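Local coordinates for McyG protein (Microcystis aeruginosa PCC 7806, PDB 4R0M) that probably activates a phenylalanine-like acid as its acyl-adenylate for transfer to the adjoining peptidyl carrier domain during microcystin synthesis, at residues L180-S185 against G335-C340; S341-S346 against N395-G400; L224-A229 against K528-K533. All blocks are in the same frame, centred on the assembly; numbering follows the deposited sequence.

From the N terminus, the chain first lays down 180-185 at the end of strand 176-182, then 224-229 at the start of helix 227-240. Interaction 1 closes its loop of 149 intervening residues when 335-340 returns from strand 330-336 of the central mixed sheet. The next strand of that sheet, 341-345, opens interaction 2, which 395-400 closes 48 residues later, so interactions 1 and 2 lie in series. Interaction 3 closes last, bringing 528-533, in the loop before helix 536-545, against the start of helix 227-240; its span crosses that of interaction 1 and encloses interaction 2 whole. With centres about 10 to 16 Å apart, all three border the adenylate.

Interaction 1. Residues L180-S185 against G335-C340; sequences LFTSGS and GMTESC. With FA5 (adenosine-5'-[phenylalaninyl-phosphate]), chain C.
Thr-182 and Thr-337 meet end to end, CG2 of Thr-182 lying 3.4 Å from OG1 of Thr-337, beside the phosphate of the phenylalanyl-adenylate. The sequences are those of two signature motifs of adenylation domains: LFTSGS opens the glycine- and serine-rich phosphate loop (A3), and GMTE is the A5 motif. Thr-337 provides two donors to the phosphate. OP2 accepts its hydroxyl, OG1 to OP2 being 2.7 Å, and also its amide, N to OP2 being 3.2 Å with an N-H...O angle of 160°, so both act on a single oxygen. A chi1 of -54° explains the pairing: it sets OG1 beside the residue's own N and sends CG2 the other way, onto Leu-180, whose CB is 3.7 Å from that methyl. Two residues earlier, Gly-335 O takes the amino N of the ligand's phenylalanyl part at 2.6 Å. A side chain would not fit at Gly-335, since a modelled CB would fall against ring atom CE1 of the ligand. Between these two anchors Met-336, present as selenomethionine, bends at chi3 and brings CE toward the ribose O3'.

A second shell backs both segments. Leu-180 and Thr-182 are bonded through their backbones to Val-192 and Lys-190 of the neighbouring strand 190-195, and Val-227 packs on both Leu-180 and Thr-337. Beyond Thr-337, the carboxylate of Glu-338 is held by Tyr-401 OH and its backbone pairs with Thr-398. The turn that presents the Thr-337 amide is itself closed from within: Ser-339 N donates to Met-336 O, 3.1 Å away.

Interaction 2. Residues S341-S346 against N395-G400; sequences SGITWS and NSVTKG. With FA5 (adenosine-5'-[phenylalaninyl-phosphate]), chain C.
The end methyl of Ile-343, CD1, is the atom through which this strand touches the loop 395-400. It meets CG2 of Val-397 at 3.8 Å, the two side chains passing at a slant, and has OG of Ser-396 a little farther off. With CG1 anti to the backbone N (chi1 -167°) and chi2 also extended, the isoleucine spans to the loop at full length, which suits backbones whose closest CA atoms, Ile-343 and Ser-396, are 8.0 Å apart. Only 76 Å² is buried, so this apolar touch is narrow. It joins the loop after strand 388-394 of the antiparallel sheet to strand 341-345 of the central mixed sheet.

The neighbouring side is looser and hydrated. A water donates to Gly-342 O at 2.9 Å and accepts from Ser-396 OG at 2.8 Å. Opposite Phe-334 of strand 330-336 the strand carries a classic beta bulge, Ile-343 and Thr-344 sharing one partner. Its start lines the pocket for the phenylalanyl side chain, Gly-342 N lying 3.5 Å from ring atom CE1. Gly-342 has no room for a CB, which would run into CZ2 of Trp-345.

The water bonds run one way, from hydroxyl to water to carbonyl, so Ser-396 is joined to the strand indirectly and a buried carbonyl is satisfied on the side turned from the phenyl ring.

Interaction 3. Residues L224-A229 against K528-K533; sequences LDHVGA and KTSIGK. With FA5 (adenosine-5'-[phenylalaninyl-phosphate]), chain C.
Packing comes first: CG2 of Ile-531 sits over one face of the His-226 ring, 3.5 Å from its centroid and near the ring normal, a CH-pi contact. Swung away from its own amide (chi1 -168°), the imidazole reaches the adenylate, and CD1 of Ile-531 also touches the ligand's carbonyl O (3.4 Å). Asp-225 OD2, bonded to Thr-101 OG1, makes van der Waals contact with Ser-530 CB at 3.4 Å.

The partner loop carries the A10 motif of adenylation domains, folded as a type I turn from Thr-529 to Gly-532. Its Lys-533 within the pocket is consistent with the adenylate-forming conformation of the family.

Hydrogen bonds settle the ring's rotation. ND1 accepts Gly-228 N at 3.1 Å, a nearly straight N-cap bond (169°) on helix 227-240, though the donor is tilted out of the ring plane. NE2 donates to the ligand's OP3 at 3.0 Å, a weak bond bent to 126°. Replacing His-226 by an alanine would probably leave the Gly-228 amide without its cap, OP3 without this donor and Ile-531 facing a gap. Lys-533 bends at chi3 and donates from NZ to the ribose O4' at 3.1 Å.

Interaction 1. Residues L180-S185 against G335-C340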
loop_
_atom_site.group_PDB
_atom_site.type_symbol
_atom_site.label_atom_id
_atom_site.label_comp_id
_atom_site.label_asym_id
_atom_site.label_seq_id
_atom_site.Cartn_x
_atom_site.Cartn_y
_atom_site.Cartn_z
ATOM N N LEU A 180 1.854 -7.418 -10.523
ATOM C CA LEU A 180 1.464 -6.137 -9.931
ATOM C C LEU A 180 2.370 -4.993 -10.378
ATOM O O LEU A 180 3.574 -4.991 -10.101
ATOM C CB LEU A 180 1.452 -6.225 -8.400
ATOM C CG LEU A 180 0.402 -7.109 -7.723
ATOM C CD1 LEU A 180 0.845 -7.461 -6.313
ATOM C CD2 LEU A 180 -0.957 -6.428 -7.707
ATOM N N PHE A 181 1.778 -4.018 -11.063
ATOM C CA PHE A 181 2.513 -2.861 -11.558
ATOM C C PHE A 181 2.557 -1.740 -10.531
ATOM O O PHE A 181 1.526 -1.339 -9.994
ATOM C CB PHE A 181 1.900 -2.352 -12.865
ATOM C CG PHE A 181 2.294 -3.152 -14.073
ATOM C CD1 PHE A 181 1.596 -4.307 -14.421
ATOM C CD2 PHE A 181 3.356 -2.748 -14.873
ATOM C CE1 PHE A 181 1.958 -5.045 -15.536
ATOM C CE2 PHE A 181 3.723 -3.482 -15.991
ATOM C CZ PHE A 181 3.023 -4.633 -16.322
ATOM N N THR A 182 3.763 -1.252 -10.256
ATOM C CA THR A 182 3.960 -0.066 -9.427
ATOM C C THR A 182 4.441 1.084 -10.303
ATOM O O THR A 182 5.191 0.868 -11.261
ATOM C CB THR A 182 5.005 -0.304 -8.319
ATOM O OG1 THR A 182 6.197 -0.851 -8.894
ATOM C CG2 THR A 182 4.474 -1.262 -7.267
ATOM N N SER A 183 4.004 2.301 -9.983
ATOM C CA SER A 183 4.473 3.492 -10.689
ATOM C C SER A 183 5.880 3.844 -10.226
ATOM O O SER A 183 6.132 3.992 -9.027
ATOM C CB SER A 183 3.528 4.678 -10.470
ATOM O OG SER A 183 2.361 4.564 -11.266
ATOM N N GLY A 184 6.798 3.960 -11.181
ATOM C CA GLY A 184 8.174 4.348 -10.883
ATOM C C GLY A 184 8.291 5.839 -10.623
ATOM O O GLY A 184 7.292 6.565 -10.658
ATOM N N SER A 185 9.514 6.291 -10.357
ATOM C CA SER A 185 9.797 7.715 -10.166
ATOM C C SER A 185 9.501 8.508 -11.441
ATOM O O SER A 185 8.904 9.587 -11.385
ATOM C CB SER A 185 11.252 7.922 -9.734
ATOM O OG SER A 185 11.530 7.235 -8.525
ATOM N N GLY A 335 7.608 -3.679 4.181
ATOM C CA GLY A 335 7.249 -4.542 3.070
ATOM C C GLY A 335 7.148 -3.752 1.781
ATOM O O GLY A 335 7.205 -2.519 1.788
HETATM N N MSE A 336 7.011 -4.469 0.671
HETATM C CA MSE A 336 6.858 -3.853 -0.645
HETATM C C MSE A 336 6.207 -4.841 -1.566
HETATM O O MSE A 336 6.074 -6.021 -1.227
HETATM C CB MSE A 336 8.204 -3.374 -1.201
HETATM C CG MSE A 336 9.263 -4.463 -1.340
HETATM SE SE MSE A 336 11.057 -3.647 -1.306
HETATM C CE MSE A 336 10.862 -2.381 -2.807
ATOM N N THR A 337 5.792 -4.364 -2.736
ATOM C CA THR A 337 5.216 -5.218 -3.771
ATOM C C THR A 337 6.196 -6.324 -4.166
ATOM O O THR A 337 5.796 -7.469 -4.391
ATOM C CB THR A 337 4.814 -4.388 -5.010
ATOM O OG1 THR A 337 3.942 -3.324 -4.603
ATOM C CG2 THR A 337 4.101 -5.247 -6.039
ATOM N N GLU A 338 7.478 -5.972 -4.217
ATOM C CA GLU A 338 8.542 -6.890 -4.619
ATOM C C GLU A 338 8.762 -8.056 -3.644
ATOM O O GLU A 338 9.398 -9.053 -3.999
ATOM C CB GLU A 338 9.849 -6.121 -4.847
ATOM C CG GLU A 338 9.892 -5.324 -6.149
ATOM C CD GLU A 338 9.278 -3.934 -6.044
ATOM O OE1 GLU A 338 8.624 -3.622 -5.026
ATOM O OE2 GLU A 338 9.456 -3.142 -6.992
ATOM N N SER A 339 8.232 -7.931 -2.428
ATOM C CA SER A 339 8.355 -8.985 -1.418
ATOM C C SER A 339 6.998 -9.476 -0.902
ATOM O O SER A 339 6.899 -9.949 0.232
ATOM C CB SER A 339 9.235 -8.516 -0.249
ATOM O OG SER A 339 8.577 -7.532 0.537
ATOM N N CYS A 340 5.964 -9.366 -1.736
ATOM C CA CYS A 340 4.604 -9.800 -1.382
ATOM C C CYS A 340 4.238 -9.171 -0.028
ATOM O O CYS A 340 3.913 -9.878 0.935
ATOM C CB CYS A 340 4.524 -11.331 -1.302
ATOM S SG CYS A 340 5.305 -12.214 -2.673
HETATM C C FA5 C . 3.727 -0.944 -0.183
HETATM O O FA5 C . 3.428 0.213 0.086
HETATM C CA FA5 C . 3.989 -1.933 0.924
HETATM N N FA5 C . 4.932 -1.272 1.793
HETATM C CB FA5 C . 2.721 -2.262 1.727
HETATM C CG FA5 C . 2.838 -3.141 2.979
HETATM C CD1 FA5 C . 4.037 -3.396 3.646
HETATM C CD2 FA5 C . 1.671 -3.716 3.500
HETATM C CE1 FA5 C . 4.067 -4.205 4.789
HETATM C CE2 FA5 C . 1.688 -4.521 4.644
HETATM C CZ FA5 C . 2.896 -4.769 5.293
HETATM P P FA5 C . 4.610 -0.411 -2.700
HETATM O OP1 FA5 C . 3.613 0.537 -3.312
HETATM O OP2 FA5 C . 5.383 -1.336 -3.606
HETATM O OP3 FA5 C . 3.848 -1.321 -1.591
HETATM O "O5'" FA5 C . 5.659 0.501 -1.884
HETATM C "C5'" FA5 C . 6.797 -0.041 -1.219
HETATM C "C4'" FA5 C . 7.593 1.112 -0.626
HETATM O "O4'" FA5 C . 6.873 1.786 0.413
HETATM C "C3'" FA5 C . 8.882 0.663 0.031
HETATM O "O3'" FA5 C . 9.930 0.469 -0.917
HETATM C "C2'" FA5 C . 9.170 1.814 0.968
HETATM O "O2'" FA5 C . 9.820 2.881 0.268
HETATM C "C1'" FA5 C . 7.793 2.283 1.389
HETATM N N9 FA5 C . 7.488 1.722 2.730
HETATM C C8 FA5 C . 6.690 0.667 2.977
HETATM N N7 FA5 C . 6.609 0.401 4.304
HETATM C C5 FA5 C . 7.381 1.301 4.939
HETATM C C6 FA5 C . 7.751 1.594 6.346
HETATM N N6 FA5 C . 7.267 0.851 7.368
HETATM N N1 FA5 C . 8.592 2.630 6.580
HETATM C C2 FA5 C . 9.088 3.380 5.574
HETATM N N3 FA5 C . 8.791 3.176 4.277
HETATM C C4 FA5 C . 7.961 2.168 3.898
#

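Interaction 2. Residues S341-S346 against N395-G400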
loop_
_atom_site.group_PDB
_atom_site.type_symbol
_atom_site.label_atom_id
_atom_site.label_comp_id
_atom_site.label_asym_id
_atom_site.label_seq_id
_atom_site.Cartn_x
_atom_site.Cartn_y
_atom_site.Cartn_z
ATOM N N SER A 341 4.285 -7.838 0.017
ATOM C CA SER A 341 4.051 -7.047 1.237
ATOM C C SER A 341 5.079 -7.362 2.337
ATOM O O SER A 341 6.273 -7.483 2.047
ATOM C CB SER A 341 2.591 -7.121 1.728
ATOM O OG SER A 341 2.314 -8.332 2.406
ATOM N N GLY A 342 4.615 -7.495 3.582
ATOM C CA GLY A 342 5.486 -7.608 4.761
ATOM C C GLY A 342 6.655 -8.571 4.671
ATOM O O GLY A 342 6.486 -9.727 4.286
ATOM N N ILE A 343 7.844 -8.084 5.028
ATOM C CA ILE A 343 9.059 -8.906 5.052
ATOM C C ILE A 343 9.781 -8.840 6.407
ATOM O O ILE A 343 10.472 -9.788 6.790
ATOM C CB ILE A 343 10.020 -8.573 3.882
ATOM C CG1 ILE A 343 11.110 -9.647 3.752
ATOM C CG2 ILE A 343 10.613 -7.175 4.031
ATOM C CD1 ILE A 343 11.892 -9.604 2.458
ATOM N N THR A 344 9.629 -7.721 7.118
ATOM C CA THR A 344 10.079 -7.618 8.507
ATOM C C THR A 344 8.900 -7.222 9.391
ATOM O O THR A 344 8.004 -6.503 8.950
ATOM C CB THR A 344 11.237 -6.607 8.709
ATOM O OG1 THR A 344 10.751 -5.266 8.556
ATOM C CG2 THR A 344 12.387 -6.855 7.734
ATOM N N TRP A 345 8.900 -7.704 10.632
ATOM C CA TRP A 345 7.823 -7.411 11.575
ATOM C C TRP A 345 8.384 -7.047 12.915
ATOM O O TRP A 345 9.281 -7.722 13.423
ATOM C CB TRP A 345 6.886 -8.609 11.722
ATOM C CG TRP A 345 6.311 -9.113 10.418
ATOM C CD1 TRP A 345 6.787 -10.155 9.628
ATOM C CD2 TRP A 345 5.126 -8.609 9.707
ATOM N NE1 TRP A 345 6.002 -10.326 8.518
ATOM C CE2 TRP A 345 4.992 -9.432 8.501
ATOM C CE3 TRP A 345 4.198 -7.601 9.940
ATOM C CZ2 TRP A 345 3.968 -9.235 7.586
ATOM C CZ3 TRP A 345 3.170 -7.410 9.010
ATOM C CH2 TRP A 345 3.062 -8.207 7.861
ATOM N N SER A 346 7.864 -5.970 13.498
ATOM C CA SER A 346 8.243 -5.565 14.844
ATOM C C SER A 346 7.682 -6.554 15.859
ATOM O O SER A 346 6.636 -7.167 15.627
ATOM C CB SER A 346 7.725 -4.156 15.143
ATOM O OG SER A 346 8.047 -3.747 16.461
ATOM N N ASN A 395 12.956 -16.465 -0.657
ATOM C CA ASN A 395 11.905 -17.038 -1.493
ATOM C C ASN A 395 10.671 -16.153 -1.663
ATOM O O ASN A 395 9.944 -16.293 -2.646
ATOM C CB ASN A 395 11.494 -18.419 -0.973
ATOM C CG ASN A 395 12.532 -19.491 -1.260
ATOM O OD1 ASN A 395 13.395 -19.325 -2.122
ATOM N ND2 ASN A 395 12.444 -20.602 -0.538
ATOM N N SER A 396 10.441 -15.246 -0.714
ATOM C CA SER A 396 9.299 -14.328 -0.781
ATOM C C SER A 396 9.548 -13.128 -1.701
ATOM O O SER A 396 8.608 -12.422 -2.074
ATOM C CB SER A 396 8.896 -13.853 0.619
ATOM O OG SER A 396 9.853 -12.961 1.163
ATOM N N VAL A 397 10.811 -12.915 -2.066
ATOM C CA VAL A 397 11.219 -11.779 -2.895
ATOM C C VAL A 397 11.143 -12.122 -4.382
ATOM O O VAL A 397 11.575 -13.198 -4.800
ATOM C CB VAL A 397 12.646 -11.309 -2.524
ATOM C CG1 VAL A 397 13.111 -10.173 -3.427
ATOM C CG2 VAL A 397 12.694 -10.878 -1.065
ATOM N N THR A 398 10.588 -11.198 -5.167
ATOM C CA THR A 398 10.464 -11.342 -6.622
ATOM C C THR A 398 11.806 -11.637 -7.303
ATOM O O THR A 398 12.863 -11.236 -6.813
ATOM C CB THR A 398 9.805 -10.093 -7.267
ATOM O OG1 THR A 398 9.558 -10.336 -8.656
ATOM C CG2 THR A 398 10.691 -8.854 -7.130
ATOM N N LYS A 399 11.749 -12.342 -8.430
ATOM C CA LYS A 399 12.950 -12.703 -9.178
ATOM C C LYS A 399 13.255 -11.728 -10.317
ATOM O O LYS A 399 14.393 -11.665 -10.793
ATOM C CB LYS A 399 12.845 -14.136 -9.706
ATOM C CG LYS A 399 13.073 -15.196 -8.639
ATOM C CD LYS A 399 12.560 -16.558 -9.083
ATOM C CE LYS A 399 12.652 -17.577 -7.957
ATOM N NZ LYS A 399 11.821 -18.784 -8.236
ATOM N N GLY A 400 12.246 -10.971 -10.746
ATOM C CA GLY A 400 12.418 -10.000 -11.827
ATOM C C GLY A 400 11.149 -9.299 -12.280
ATOM O O GLY A 400 10.038 -9.779 -12.039
HETATM C C FA5 C . 3.727 -0.944 -0.183
HETATM O O FA5 C . 3.428 0.213 0.086
HETATM C CA FA5 C . 3.989 -1.933 0.924
HETATM N N FA5 C . 4.932 -1.272 1.793
HETATM C CB FA5 C . 2.721 -2.262 1.727
HETATM C CG FA5 C . 2.838 -3.141 2.979
HETATM C CD1 FA5 C . 4.037 -3.396 3.646
HETATM C CD2 FA5 C . 1.671 -3.716 3.500
HETATM C CE1 FA5 C . 4.067 -4.205 4.789
HETATM C CE2 FA5 C . 1.688 -4.521 4.644
HETATM C CZ FA5 C . 2.896 -4.769 5.293
HETATM P P FA5 C . 4.610 -0.411 -2.700
HETATM O OP1 FA5 C . 3.613 0.537 -3.312
HETATM O OP2 FA5 C . 5.383 -1.336 -3.606
HETATM O OP3 FA5 C . 3.848 -1.321 -1.591
HETATM O "O5'" FA5 C . 5.659 0.501 -1.884
HETATM C "C5'" FA5 C . 6.797 -0.041 -1.219
HETATM C "C4'" FA5 C . 7.593 1.112 -0.626
HETATM O "O4'" FA5 C . 6.873 1.786 0.413
HETATM C "C3'" FA5 C . 8.882 0.663 0.031
HETATM O "O3'" FA5 C . 9.930 0.469 -0.917
HETATM C "C2'" FA5 C . 9.170 1.814 0.968
HETATM O "O2'" FA5 C . 9.820 2.881 0.268
HETATM C "C1'" FA5 C . 7.793 2.283 1.389
HETATM N N9 FA5 C . 7.488 1.722 2.730
HETATM C C8 FA5 C . 6.690 0.667 2.977
HETATM N N7 FA5 C . 6.609 0.401 4.304
HETATM C C5 FA5 C . 7.381 1.301 4.939
HETATM C C6 FA5 C . 7.751 1.594 6.346
HETATM N N6 FA5 C . 7.267 0.851 7.368
HETATM N N1 FA5 C . 8.592 2.630 6.580
HETATM C C2 FA5 C . 9.088 3.380 5.574
HETATM N N3 FA5 C . 8.791 3.176 4.277
HETATM C C4 FA5 C . 7.961 2.168 3.898
HETATM O O HOH W 1 8.177 -11.079 2.362
#

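Interaction 3. Residues L224-A229 against K528-K533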
loop_
_atom_site.group_PDB
_atom_site.type_symbol
_atom_site.label_atom_id
_atom_site.label_comp_id
_atom_site.label_asym_id
_atom_site.label_seq_id
_atom_site.Cartn_x
_atom_site.Cartn_y
_atom_site.Cartn_z
ATOM N N LEU A 224 -8.189 -3.268 -2.919
ATOM C CA LEU A 224 -7.798 -4.653 -3.166
ATOM C C LEU A 224 -6.702 -4.858 -4.204
ATOM O O LEU A 224 -6.126 -5.939 -4.279
ATOM C CB LEU A 224 -9.026 -5.499 -3.523
ATOM C CG LEU A 224 -10.066 -5.772 -2.431
ATOM C CD1 LEU A 224 -11.183 -6.629 -2.998
ATOM C CD2 LEU A 224 -9.453 -6.452 -1.219
ATOM N N ASP A 225 -6.409 -3.834 -5.003
ATOM C CA ASP A 225 -5.362 -3.943 -6.024
ATOM C C ASP A 225 -3.953 -3.894 -5.435
ATOM O O ASP A 225 -2.992 -4.283 -6.093
ATOM C CB ASP A 225 -5.519 -2.864 -7.101
ATOM C CG ASP A 225 -5.545 -1.468 -6.525
ATOM O OD1 ASP A 225 -6.630 -1.036 -6.076
ATOM O OD2 ASP A 225 -4.486 -0.803 -6.528
ATOM N N HIS A 226 -3.833 -3.413 -4.202
ATOM C CA HIS A 226 -2.535 -3.320 -3.545
ATOM C C HIS A 226 -2.094 -4.626 -2.929
ATOM O O HIS A 226 -2.917 -5.407 -2.447
ATOM C CB HIS A 226 -2.546 -2.218 -2.503
ATOM C CG HIS A 226 -1.177 -1.861 -1.992
ATOM N ND1 HIS A 226 -0.645 -2.433 -0.898
ATOM C CD2 HIS A 226 -0.224 -0.965 -2.475
ATOM C CE1 HIS A 226 0.584 -1.931 -0.685
ATOM N NE2 HIS A 226 0.841 -1.028 -1.649
ATOM N N VAL A 227 -0.782 -4.858 -2.932
ATOM C CA VAL A 227 -0.180 -6.117 -2.466
ATOM C C VAL A 227 -0.497 -6.480 -1.005
ATOM O O VAL A 227 -0.586 -7.663 -0.658
ATOM C CB VAL A 227 1.351 -6.127 -2.721
ATOM C CG1 VAL A 227 2.078 -5.186 -1.769
ATOM C CG2 VAL A 227 1.916 -7.537 -2.631
ATOM N N GLY A 228 -0.681 -5.465 -0.161
ATOM C CA GLY A 228 -0.997 -5.670 1.250
ATOM C C GLY A 228 -2.386 -6.240 1.467
ATOM O O GLY A 228 -2.616 -6.992 2.417
ATOM N N ALA A 229 -3.308 -5.879 0.579
ATOM C CA ALA A 229 -4.686 -6.352 0.634
ATOM C C ALA A 229 -4.847 -7.721 -0.035
ATOM O O ALA A 229 -5.656 -8.537 0.404
ATOM C CB ALA A 229 -5.618 -5.332 -0.003
ATOM N N LYS A 528 -1.403 10.357 -5.106
ATOM C CA LYS A 528 -1.344 9.317 -4.089
ATOM C C LYS A 528 -1.391 7.940 -4.736
ATOM O O LYS A 528 -2.110 7.730 -5.716
ATOM C CB LYS A 528 -2.528 9.451 -3.131
ATOM C CG LYS A 528 -2.405 10.541 -2.078
ATOM C CD LYS A 528 -3.779 10.897 -1.531
ATOM C CE LYS A 528 -3.708 11.466 -0.124
ATOM N NZ LYS A 528 -3.536 10.400 0.905
ATOM N N THR A 529 -0.626 7.003 -4.179
ATOM C CA THR A 529 -0.759 5.590 -4.532
ATOM C C THR A 529 -2.111 5.117 -4.015
ATOM O O THR A 529 -2.746 5.807 -3.217
ATOM C CB THR A 529 0.356 4.726 -3.906
ATOM O OG1 THR A 529 0.335 4.869 -2.480
ATOM C CG2 THR A 529 1.727 5.130 -4.437
ATOM N N SER A 530 -2.550 3.947 -4.469
ATOM C CA SER A 530 -3.843 3.386 -4.065
ATOM C C SER A 530 -4.039 3.397 -2.550
ATOM O O SER A 530 -5.146 3.633 -2.068
ATOM C CB SER A 530 -4.000 1.962 -4.600
ATOM O OG SER A 530 -2.962 1.123 -4.119
ATOM N N ILE A 531 -2.956 3.168 -1.811
ATOM C CA ILE A 531 -3.018 3.086 -0.351
ATOM C C ILE A 531 -2.934 4.430 0.387
ATOM O O ILE A 531 -2.982 4.466 1.622
ATOM C CB ILE A 531 -1.985 2.084 0.221
ATOM C CG1 ILE A 531 -0.546 2.475 -0.128
ATOM C CG2 ILE A 531 -2.328 0.669 -0.226
ATOM C CD1 ILE A 531 0.494 1.748 0.700
ATOM N N GLY A 532 -2.814 5.522 -0.364
ATOM C CA GLY A 532 -2.855 6.867 0.210
ATOM C C GLY A 532 -1.509 7.470 0.573
ATOM O O GLY A 532 -1.449 8.472 1.285
ATOM N N LYS A 533 -0.433 6.856 0.092
ATOM C CA LYS A 533 0.908 7.391 0.276
ATOM C C LYS A 533 1.175 8.463 -0.777
ATOM O O LYS A 533 1.133 8.185 -1.981
ATOM C CB LYS A 533 1.951 6.272 0.182
ATOM C CG LYS A 533 3.397 6.746 0.259
ATOM C CD LYS A 533 4.390 5.593 0.163
ATOM C CE LYS A 533 4.464 5.009 -1.241
ATOM N NZ LYS A 533 5.556 4.003 -1.369
HETATM C C FA5 C . 3.727 -0.944 -0.183
HETATM O O FA5 C . 3.428 0.213 0.086
HETATM C CA FA5 C . 3.989 -1.933 0.924
HETATM N N FA5 C . 4.932 -1.272 1.793
HETATM C CB FA5 C . 2.721 -2.262 1.727
HETATM C CG FA5 C . 2.838 -3.141 2.979
HETATM C CD1 FA5 C . 4.037 -3.396 3.646
HETATM C CD2 FA5 C . 1.671 -3.716 3.500
HETATM C CE1 FA5 C . 4.067 -4.205 4.789
HETATM C CE2 FA5 C . 1.688 -4.521 4.644
HETATM C CZ FA5 C . 2.896 -4.769 5.293
HETATM P P FA5 C . 4.610 -0.411 -2.700
HETATM O OP1 FA5 C . 3.613 0.537 -3.312
HETATM O OP2 FA5 C . 5.383 -1.336 -3.606
HETATM O OP3 FA5 C . 3.848 -1.321 -1.591
HETATM O "O5'" FA5 C . 5.659 0.501 -1.884
HETATM C "C5'" FA5 C . 6.797 -0.041 -1.219
HETATM C "C4'" FA5 C . 7.593 1.112 -0.626
HETATM O "O4'" FA5 C . 6.873 1.786 0.413
HETATM C "C3'" FA5 C . 8.882 0.663 0.031
HETATM O "O3'" FA5 C . 9.930 0.469 -0.917
HETATM C "C2'" FA5 C . 9.170 1.814 0.968
HETATM O "O2'" FA5 C . 9.820 2.881 0.268
HETATM C "C1'" FA5 C . 7.793 2.283 1.389
HETATM N N9 FA5 C . 7.488 1.722 2.730
HETATM C C8 FA5 C . 6.690 0.667 2.977
HETATM N N7 FA5 C . 6.609 0.401 4.304
HETATM C C5 FA5 C . 7.381 1.301 4.939
HETATM C C6 FA5 C . 7.751 1.594 6.346
HETATM N N6 FA5 C . 7.267 0.851 7.368
HETATM N N1 FA5 C . 8.592 2.630 6.580
HETATM C C2 FA5 C . 9.088 3.380 5.574
HETATM N N3 FA5 C . 8.791 3.176 4.277
HETATM C C4 FA5 C . 7.961 2.168 3.898
#